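Local coordinates for protein Ispd/ispf bifunctional enzyme (Campylobacter jejuni, PDB 1W55) that makes 4-diphosphocytidyl-2-C-methyl-D-erythritol from CTP and 2-C-methyl-D-erythritol 4-phosphate and cyclises its 2-phosphate to 2-C-methyl-D-erythritol 2,4-cyclodiphosphate, two steps of isoprenoid precursor biosynthesis, at residues A[25-30]-A[296-301]; A[205-210]-A[363-368]; A[219-224]-A[236-241]. One frame throughout, in Å; residues are numbered along the deposited sequence. Where two conformers were deposited one is given.

Contact 1 (A[25-30]-A[296-301]); sequences FLRLGN and IGFELI
A Schellman motif ends helix 282-295 of the cyclodiphosphate synthase part, and Phe-25 and Arg-27 of the cytidylyltransferase part pack against it. This is a buried seam between the two catalytic halves of the chain. Gly-297, with positive phi, is the C' residue, and the N of Phe-298 bonds to the O of Val-293. Ile-296 lies just before the glycine. Its CG2 methyl sits over one face of the Phe-25 ring, 3.9 Å from Phe-25 CD1. CG2 is anti to the carbonyl carbon of Ile-296, which turns this branch to the ring while the end of the CG1 branch leads away. Tyr-59 meets the Phe-25 ring edge-to-face, and Met-60 also touches Phe-25.

Arg-27 was deposited in two conformers. In the one described, a bend at chi2 (53°) brings the guanidinium back to the turn, and NH1 donates to two carbonyls. Arg-27 NH1 lies 3.1 Å from Phe-25 O, which lies in the guanidinium plane. The bond to Ile-296 O is short in length, 2.7 Å from Arg-27 NH1, but weak because it is strongly bent (116°). In this conformer one nitrogen links both segments, and a positive charge lies at the C-terminal end of a helix, where it would probably be favourable. Arg-27 NH2 then lies obliquely to the Phe-298 ring and makes a weak hydrogen bond to Tyr-59 OH. A water spans the backbones, accepting from Arg-27 N at 3.0 Å and donating weakly to Gly-297 O at 3.4 Å.

Contact 2 (A[205-210]-A[363-368]); sequences TPSFEI and LKYFDW
Tyr-365 and Pro-206 bury the largest areas here, followed by Trp-368. Pro-206 CB meets Tyr-365 CB at 4.0 Å. The proline ring crosses the indole at an angle, with CD above one face near the rim and Pro-206 CG 3.5 Å from Trp-368 NE1. That N-H is engaged by the backbone O of Arg-27. The indole reaches the proline because chi1 of Trp-368 (48°) sets CG between the backbone N and the carbonyl carbon. Tyr-365 presents its edge to residue 207: Ser-207 O lies in the ring plane, and Ser-207 OG is 3.4 Å from Tyr-365 CE1. This hydroxyl is hydrogen-bonded to Asn-30. Glu-209 runs beside the tyrosine in the same direction, its carboxylate 21° from the ring plane. It forms salt bridges with Lys-364 and Arg-335 of a neighbouring subunit.

Between the backbones, one water donates to Ser-207 O (2.7 Å) and Glu-209 O (2.6 Å) and accepts from Tyr-365 N (3.1 Å). Ile-210 CA approaches Leu-363 O at 3.2 Å in a CA-H...O contact. The linker entering the synthase sheet is held to the end of strand 354-365 and the residues after it by apolar packing and water, while Glu-209 serves the subunit interface.

Contact 3 (A[219-224]-A[236-241]); sequences HEFGEN and PTMGLK
The Phe-221 ring has Leu-240 CD2 over one face, 3.7 Å from the centroid and 18° off the normal, a CH-pi contact. At its edge, Met-238 O lies in the ring plane, 3.5 Å from Phe-221 CE2. Met-238 SD stands obliquely to the ring, 4.7 Å from the centroid, a Met-aromatic contact. The His-219 ring stacks on His-243, and its NE2 bonds to His-251. Its CB packs on Leu-240 CB.

The strands pair antiparallel through a beta bulge between Phe-221 and Glu-223. Gly-239 O takes the N-H of Glu-223 (3.3 Å), which stands above the carbonyl plane, and a weak bond from Gly-222 N. Water also bridges Gly-222 N and Gly-239 O. The bond from Lys-241 N to Glu-220 O is shorter, 2.9 Å, its donor nearly in line with the C=O bond (167°). Lys-241 extends across Glu-220, where NZ forms a long salt bridge to OE1 at 3.7 Å, and a water joins NZ to Glu-220 OE2.

Within this chain, strand 238-240 is an outermost strand of the YgbB-family sheet. His-219, on strand 210-224, lies close to Asp-217 and His-251, consistent with the divalent metal site of IspF enzymes.

In the fold
From the N terminus, the chain enters contact 1 at residues 25-30 and runs through the cytidylyltransferase part to contact 2 at residues 205-210. It then runs along strand 210-224, passes through strands 227-229 and 232-235, and returns at residues 236-241 to close the short loop of contact 3. Residues 296-301 close contact 1, and residues 363-368 close contact 2 near the C terminus. Contacts 1 and 2 therefore cross, and contact 3 is nested inside both. Contacts 1 and 2 touch, their centres about 5 Å apart, and together join the two catalytic parts. Contact 3 belongs to the same synthase sheet, but its centre is about 40 Å from that of contact 2.

Contact 1 (A[25-30]-A[296-301])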
loop_
_atom_site.group_PDB
_atom_site.type_symbol
_atom_site.label_atom_id
_atom_site.label_comp_id
_atom_site.label_asym_id
_atom_site.label_seq_id
_atom_site.Cartn_x
_atom_site.Cartn_y
_atom_site.Cartn_z
ATOM N N PHE A 25 0.941 4.655 29.422
ATOM C CA PHE A 25 -0.360 5.149 28.982
ATOM C C PHE A 25 -0.415 5.729 27.561
ATOM O O PHE A 25 -1.427 6.310 27.187
ATOM C CB PHE A 25 -0.941 6.150 29.997
ATOM C CG PHE A 25 -0.983 5.621 31.400
ATOM C CD1 PHE A 25 -0.324 6.286 32.423
ATOM C CD2 PHE A 25 -1.640 4.438 31.688
ATOM C CE1 PHE A 25 -0.329 5.787 33.718
ATOM C CE2 PHE A 25 -1.655 3.924 32.981
ATOM C CZ PHE A 25 -1.003 4.601 33.997
ATOM N N LEU A 26 0.653 5.591 26.781
ATOM C CA LEU A 26 0.573 5.847 25.337
ATOM C C LEU A 26 -0.444 4.907 24.730
ATOM O O LEU A 26 -0.481 3.722 25.099
ATOM C CB LEU A 26 1.908 5.597 24.648
ATOM C CG LEU A 26 3.096 6.483 25.012
ATOM C CD1 LEU A 26 4.353 5.906 24.370
ATOM C CD2 LEU A 26 2.859 7.935 24.584
ATOM N N ARG A 27 -1.256 5.404 23.804
ATOM C CA ARG A 27 -2.274 4.557 23.204
ATOM C C ARG A 27 -1.762 3.827 21.975
ATOM O O ARG A 27 -1.208 4.430 21.067
ATOM C CB ARG A 27 -3.565 5.344 22.896
ATOM C CG ARG A 27 -4.715 5.033 23.867
ATOM C CD ARG A 27 -4.334 5.193 25.353
ATOM N NE ARG A 27 -5.475 5.130 26.260
ATOM C CZ ARG A 27 -5.487 5.643 27.489
ATOM N NH1 ARG A 27 -4.412 6.245 27.970
ATOM N NH2 ARG A 27 -6.575 5.546 28.244
ATOM N N LEU A 28 -1.950 2.517 21.978
ATOM C CA LEU A 28 -1.614 1.651 20.853
ATOM C C LEU A 28 -2.940 1.044 20.441
ATOM O O LEU A 28 -3.497 0.211 21.161
ATOM C CB LEU A 28 -0.629 0.542 21.273
ATOM C CG LEU A 28 0.657 0.924 22.026
ATOM C CD1 LEU A 28 1.610 -0.271 22.122
ATOM C CD2 LEU A 28 1.370 2.131 21.422
ATOM N N GLY A 29 -3.476 1.489 19.308
ATOM C CA GLY A 29 -4.863 1.185 18.986
ATOM C C GLY A 29 -5.735 1.790 20.071
ATOM O O GLY A 29 -5.552 2.959 20.416
ATOM N N ASN A 30 -6.661 0.994 20.616
ATOM C CA ASN A 30 -7.548 1.438 21.697
ATOM C C ASN A 30 -6.931 1.280 23.080
ATOM O O ASN A 30 -7.482 1.799 24.048
ATOM C CB ASN A 30 -8.884 0.668 21.691
ATOM C CG ASN A 30 -9.998 1.371 20.873
ATOM O OD1 ASN A 30 -9.946 2.581 20.596
ATOM N ND2 ASN A 30 -11.010 0.594 20.490
ATOM N N ILE A 296 -1.708 10.571 31.529
ATOM C CA ILE A 296 -2.415 9.362 31.093
ATOM C C ILE A 296 -2.743 9.315 29.587
ATOM O O ILE A 296 -3.525 8.481 29.147
ATOM C CB ILE A 296 -3.650 9.070 31.969
ATOM C CG1 ILE A 296 -4.640 10.245 31.960
ATOM C CG2 ILE A 296 -3.224 8.721 33.409
ATOM C CD1 ILE A 296 -6.020 9.860 32.458
ATOM N N GLY A 297 -2.118 10.178 28.793
ATOM C CA GLY A 297 -2.129 9.988 27.353
ATOM C C GLY A 297 -3.128 10.783 26.525
ATOM O O GLY A 297 -3.329 10.483 25.339
ATOM N N PHE A 298 -3.726 11.801 27.129
ATOM C CA PHE A 298 -4.747 12.600 26.469
ATOM C C PHE A 298 -4.224 13.974 26.066
ATOM O O PHE A 298 -3.229 14.459 26.615
ATOM C CB PHE A 298 -5.941 12.786 27.402
ATOM C CG PHE A 298 -6.831 11.587 27.495
ATOM C CD1 PHE A 298 -6.854 10.810 28.650
ATOM C CD2 PHE A 298 -7.642 11.231 26.430
ATOM C CE1 PHE A 298 -7.682 9.711 28.727
ATOM C CE2 PHE A 298 -8.477 10.139 26.505
ATOM C CZ PHE A 298 -8.503 9.374 27.640
ATOM N N GLU A 299 -4.934 14.609 25.138
ATOM C CA GLU A 299 -4.576 15.917 24.619
ATOM C C GLU A 299 -5.871 16.657 24.252
ATOM O O GLU A 299 -6.795 16.056 23.701
ATOM C CB GLU A 299 -3.707 15.716 23.375
ATOM C CG GLU A 299 -3.190 16.982 22.731
ATOM C CD GLU A 299 -2.256 16.705 21.560
ATOM O OE1 GLU A 299 -1.996 15.508 21.259
ATOM O OE2 GLU A 299 -1.797 17.691 20.936
ATOM N N LEU A 300 -5.928 17.952 24.553
ATOM C CA LEU A 300 -7.094 18.764 24.241
ATOM C C LEU A 300 -7.235 19.065 22.748
ATOM O O LEU A 300 -6.256 19.350 22.067
ATOM C CB LEU A 300 -7.070 20.075 25.039
ATOM C CG LEU A 300 -7.615 20.034 26.477
ATOM C CD1 LEU A 300 -7.125 21.246 27.260
ATOM C CD2 LEU A 300 -9.141 19.963 26.520
ATOM N N ILE A 301 -8.465 19.003 22.250
ATOM C CA ILE A 301 -8.744 19.475 20.901
ATOM C C ILE A 301 -9.284 20.887 20.995
ATOM O O ILE A 301 -8.794 21.780 20.304
ATOM C CB ILE A 301 -9.745 18.552 20.148
ATOM C CG1 ILE A 301 -9.078 17.217 19.783
ATOM C CG2 ILE A 301 -10.275 19.253 18.899
ATOM C CD1 ILE A 301 -10.040 16.183 19.218
HETATM O O HOH W 1 -1.583 8.317 23.439
#

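Contact 2 (A[205-210]-A[363-368])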
loop_
_atom_site.group_PDB
_atom_site.type_symbol
_atom_site.label_atom_id
_atom_site.label_comp_id
_atom_site.label_asym_id
_atom_site.label_seq_id
_atom_site.Cartn_x
_atom_site.Cartn_y
_atom_site.Cartn_z
ATOM N N THR A 205 -0.559 2.874 15.902
ATOM C CA THR A 205 -0.833 4.281 16.222
ATOM C C THR A 205 -2.150 4.418 17.014
ATOM O O THR A 205 -2.998 3.523 16.950
ATOM C CB THR A 205 -0.884 5.108 14.934
ATOM O OG1 THR A 205 -1.840 4.522 14.041
ATOM C CG2 THR A 205 0.442 4.984 14.178
ATOM N N PRO A 206 -2.326 5.518 17.753
ATOM C CA PRO A 206 -3.483 5.640 18.663
ATOM C C PRO A 206 -4.792 5.659 17.888
ATOM O O PRO A 206 -4.828 6.192 16.783
ATOM C CB PRO A 206 -3.277 7.003 19.345
ATOM C CG PRO A 206 -1.849 7.390 19.066
ATOM C CD PRO A 206 -1.493 6.737 17.752
ATOM N N SER A 207 -5.848 5.095 18.463
ATOM C CA SER A 207 -7.166 5.190 17.844
ATOM C C SER A 207 -7.693 6.635 17.816
ATOM O O SER A 207 -7.155 7.551 18.485
ATOM C CB SER A 207 -8.148 4.238 18.522
ATOM O OG SER A 207 -8.713 4.806 19.689
ATOM N N PHE A 208 -8.741 6.839 17.036
ATOM C CA PHE A 208 -9.256 8.187 16.813
ATOM C C PHE A 208 -10.357 8.570 17.780
ATOM O O PHE A 208 -10.989 9.598 17.589
ATOM C CB PHE A 208 -9.720 8.377 15.357
ATOM C CG PHE A 208 -8.592 8.298 14.340
ATOM C CD1 PHE A 208 -8.689 7.455 13.232
ATOM C CD2 PHE A 208 -7.421 9.045 14.505
ATOM C CE1 PHE A 208 -7.635 7.367 12.296
ATOM C CE2 PHE A 208 -6.369 8.959 13.579
ATOM C CZ PHE A 208 -6.482 8.122 12.475
ATOM N N GLU A 209 -10.575 7.771 18.826
ATOM C CA GLU A 209 -11.634 8.082 19.796
ATOM C C GLU A 209 -11.443 9.445 20.421
ATOM O O GLU A 209 -10.310 9.880 20.712
ATOM C CB GLU A 209 -11.794 7.001 20.884
ATOM C CG GLU A 209 -12.315 5.679 20.350
ATOM C CD GLU A 209 -12.805 4.708 21.426
ATOM O OE1 GLU A 209 -13.673 3.854 21.114
ATOM O OE2 GLU A 209 -12.321 4.768 22.568
ATOM N N ILE A 210 -12.559 10.130 20.603
ATOM C CA ILE A 210 -12.548 11.452 21.201
ATOM C C ILE A 210 -13.499 11.476 22.404
ATOM O O ILE A 210 -14.635 11.010 22.308
ATOM C CB ILE A 210 -12.883 12.544 20.137
ATOM C CG1 ILE A 210 -11.770 12.589 19.080
ATOM C CG2 ILE A 210 -13.069 13.916 20.786
ATOM C CD1 ILE A 210 -12.040 13.540 17.902
ATOM N N LEU A 363 -11.332 15.773 24.165
ATOM C CA LEU A 363 -9.997 15.230 24.347
ATOM C C LEU A 363 -9.793 14.107 23.339
ATOM O O LEU A 363 -10.710 13.312 23.095
ATOM C CB LEU A 363 -9.872 14.597 25.731
ATOM C CG LEU A 363 -9.618 15.348 27.024
ATOM C CD1 LEU A 363 -9.381 14.283 28.138
ATOM C CD2 LEU A 363 -8.427 16.323 26.896
ATOM N N LYS A 364 -8.592 14.036 22.776
ATOM C CA LYS A 364 -8.181 12.894 21.962
ATOM C C LYS A 364 -6.963 12.270 22.626
ATOM O O LYS A 364 -6.421 12.835 23.580
ATOM C CB LYS A 364 -7.806 13.349 20.558
ATOM C CG LYS A 364 -6.552 14.190 20.526
ATOM C CD LYS A 364 -6.247 14.704 19.141
ATOM C CE LYS A 364 -5.043 15.633 19.175
ATOM N NZ LYS A 364 -4.446 15.853 17.832
ATOM N N TYR A 365 -6.533 11.119 22.119
ATOM C CA TYR A 365 -5.285 10.509 22.574
ATOM C C TYR A 365 -4.090 11.254 22.018
ATOM O O TYR A 365 -4.051 11.599 20.835
ATOM C CB TYR A 365 -5.198 9.039 22.153
ATOM C CG TYR A 365 -6.239 8.159 22.792
ATOM C CD1 TYR A 365 -7.031 7.315 22.012
ATOM C CD2 TYR A 365 -6.423 8.147 24.172
ATOM C CE1 TYR A 365 -7.984 6.480 22.582
ATOM C CE2 TYR A 365 -7.394 7.317 24.761
ATOM C CZ TYR A 365 -8.170 6.494 23.946
ATOM O OH TYR A 365 -9.123 5.668 24.496
ATOM N N PHE A 366 -3.101 11.469 22.872
ATOM C CA PHE A 366 -1.856 12.078 22.448
ATOM C C PHE A 366 -1.266 11.302 21.281
ATOM O O PHE A 366 -1.112 10.082 21.342
ATOM C CB PHE A 366 -0.846 12.121 23.609
ATOM C CG PHE A 366 0.516 12.612 23.192
ATOM C CD1 PHE A 366 0.678 13.891 22.662
ATOM C CD2 PHE A 366 1.632 11.780 23.289
ATOM C CE1 PHE A 366 1.941 14.347 22.253
ATOM C CE2 PHE A 366 2.901 12.224 22.895
ATOM C CZ PHE A 366 3.058 13.501 22.368
ATOM N N ASP A 367 -0.925 12.023 20.225
ATOM C CA ASP A 367 -0.337 11.425 19.044
ATOM C C ASP A 367 1.184 11.419 19.180
ATOM O O ASP A 367 1.871 12.371 18.778
ATOM C CB ASP A 367 -0.766 12.201 17.801
ATOM C CG ASP A 367 -0.158 11.658 16.530
ATOM O OD1 ASP A 367 0.249 10.472 16.506
ATOM O OD2 ASP A 367 -0.060 12.352 15.496
ATOM N N TRP A 368 1.695 10.335 19.755
ATOM C CA TRP A 368 3.119 10.194 20.038
ATOM C C TRP A 368 3.949 10.005 18.755
ATOM O O TRP A 368 5.178 9.950 18.809
ATOM C CB TRP A 368 3.334 9.044 21.026
ATOM C CG TRP A 368 2.585 7.791 20.649
ATOM C CD1 TRP A 368 1.437 7.308 21.225
ATOM C CD2 TRP A 368 2.933 6.869 19.609
ATOM N NE1 TRP A 368 1.056 6.139 20.605
ATOM C CE2 TRP A 368 1.957 5.847 19.610
ATOM C CE3 TRP A 368 3.982 6.796 18.674
ATOM C CZ2 TRP A 368 1.993 4.772 18.711
ATOM C CZ3 TRP A 368 4.011 5.735 17.772
ATOM C CH2 TRP A 368 3.026 4.734 17.805
HETATM O O HOH W 2 -7.885 9.875 19.653
#

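Contact 3 (A[219-224]-A[236-241])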
loop_
_atom_site.group_PDB
_atom_site.type_symbol
_atom_site.label_atom_id
_atom_site.label_comp_id
_atom_site.label_asym_id
_atom_site.label_seq_id
_atom_site.Cartn_x
_atom_site.Cartn_y
_atom_site.Cartn_z
ATOM N N HIS A 219 -20.476 30.177 41.663
ATOM C CA HIS A 219 -19.966 30.925 42.811
ATOM C C HIS A 219 -20.931 32.060 43.129
ATOM O O HIS A 219 -21.719 32.478 42.276
ATOM C CB HIS A 219 -18.560 31.476 42.561
ATOM C CG HIS A 219 -17.496 30.425 42.484
ATOM N ND1 HIS A 219 -17.758 29.082 42.646
ATOM C CD2 HIS A 219 -16.169 30.521 42.247
ATOM C CE1 HIS A 219 -16.640 28.392 42.503
ATOM N NE2 HIS A 219 -15.661 29.242 42.254
ATOM N N GLU A 220 -20.855 32.536 44.364
ATOM C CA GLU A 220 -21.736 33.566 44.897
ATOM C C GLU A 220 -21.080 34.944 44.829
ATOM O O GLU A 220 -19.883 35.090 45.104
ATOM C CB GLU A 220 -22.065 33.211 46.352
ATOM C CG GLU A 220 -23.039 34.138 47.058
ATOM C CD GLU A 220 -23.307 33.717 48.492
ATOM O OE1 GLU A 220 -24.214 34.313 49.115
ATOM O OE2 GLU A 220 -22.616 32.796 48.995
ATOM N N PHE A 221 -21.855 35.950 44.452
ATOM C CA PHE A 221 -21.382 37.330 44.520
ATOM C C PHE A 221 -21.358 37.847 45.970
ATOM O O PHE A 221 -21.956 37.250 46.877
ATOM C CB PHE A 221 -22.262 38.248 43.663
ATOM C CG PHE A 221 -21.858 38.310 42.205
ATOM C CD1 PHE A 221 -22.728 37.863 41.207
ATOM C CD2 PHE A 221 -20.624 38.829 41.828
ATOM C CE1 PHE A 221 -22.370 37.923 39.859
ATOM C CE2 PHE A 221 -20.251 38.879 40.478
ATOM C CZ PHE A 221 -21.130 38.441 39.492
ATOM N N GLY A 222 -20.663 38.967 46.172
ATOM C CA GLY A 222 -20.678 39.655 47.448
ATOM C C GLY A 222 -19.342 39.711 48.165
ATOM O O GLY A 222 -19.305 39.931 49.368
ATOM N N GLU A 223 -18.245 39.494 47.450
ATOM C CA GLU A 223 -16.930 39.726 48.039
ATOM C C GLU A 223 -16.264 40.933 47.395
ATOM O O GLU A 223 -16.192 41.034 46.165
ATOM C CB GLU A 223 -16.027 38.497 47.963
ATOM C CG GLU A 223 -14.839 38.571 48.918
ATOM C CD GLU A 223 -14.506 37.239 49.554
ATOM O OE1 GLU A 223 -13.354 36.771 49.384
ATOM O OE2 GLU A 223 -15.395 36.656 50.224
ATOM N N ASN A 224 -15.803 41.852 48.243
ATOM C CA ASN A 224 -15.138 43.065 47.790
ATOM C C ASN A 224 -13.699 42.794 47.375
ATOM O O ASN A 224 -12.757 43.038 48.133
ATOM C CB ASN A 224 -15.201 44.159 48.865
ATOM C CG ASN A 224 -14.777 45.538 48.339
ATOM O OD1 ASN A 224 -15.015 46.557 48.994
ATOM N ND2 ASN A 224 -14.145 45.574 47.164
ATOM N N PRO A 236 -12.890 45.545 39.278
ATOM C CA PRO A 236 -12.013 45.761 40.442
ATOM C C PRO A 236 -12.599 45.347 41.797
ATOM O O PRO A 236 -11.812 45.088 42.703
ATOM C CB PRO A 236 -11.734 47.284 40.407
ATOM C CG PRO A 236 -12.937 47.887 39.683
ATOM C CD PRO A 236 -13.361 46.820 38.691
ATOM N N THR A 237 -13.922 45.274 41.939
ATOM C CA THR A 237 -14.537 45.079 43.255
ATOM C C THR A 237 -15.687 44.068 43.284
ATOM O O THR A 237 -16.098 43.623 44.354
ATOM C CB THR A 237 -15.083 46.426 43.803
ATOM O OG1 THR A 237 -16.068 46.932 42.898
ATOM C CG2 THR A 237 -14.015 47.525 43.829
ATOM N N MET A 238 -16.238 43.741 42.118
ATOM C CA MET A 238 -17.421 42.876 42.058
ATOM C C MET A 238 -17.018 41.398 42.109
ATOM O O MET A 238 -17.302 40.631 41.177
ATOM C CB MET A 238 -18.263 43.171 40.801
ATOM C CG MET A 238 -19.730 42.797 40.923
ATOM S SD MET A 238 -20.622 42.750 39.325
ATOM C CE MET A 238 -20.625 44.423 38.817
ATOM N N GLY A 239 -16.368 41.008 43.202
ATOM C CA GLY A 239 -15.807 39.680 43.324
ATOM C C GLY A 239 -16.754 38.602 43.805
ATOM O O GLY A 239 -17.873 38.859 44.256
ATOM N N LEU A 240 -16.287 37.369 43.701
ATOM C CA LEU A 240 -17.071 36.225 44.132
ATOM C C LEU A 240 -16.433 35.689 45.393
ATOM O O LEU A 240 -15.227 35.864 45.608
ATOM C CB LEU A 240 -17.131 35.142 43.036
ATOM C CG LEU A 240 -17.755 35.563 41.696
ATOM C CD1 LEU A 240 -17.227 34.715 40.520
ATOM C CD2 LEU A 240 -19.287 35.510 41.770
ATOM N N LYS A 241 -17.247 35.029 46.206
ATOM C CA LYS A 241 -16.840 34.573 47.533
ATOM C C LYS A 241 -16.029 33.293 47.501
ATOM O O LYS A 241 -16.372 32.340 46.787
ATOM C CB LYS A 241 -18.070 34.367 48.427
ATOM C CG LYS A 241 -18.739 35.663 48.842
ATOM C CD LYS A 241 -19.936 35.417 49.746
ATOM C CE LYS A 241 -20.666 36.736 49.997
ATOM N NZ LYS A 241 -21.877 36.568 50.861
HETATM O O HOH W 3 -18.838 31.573 46.114
HETATM O O HOH W 4 -22.357 33.922 51.765
HETATM O O HOH W 5 -19.550 41.206 44.652
#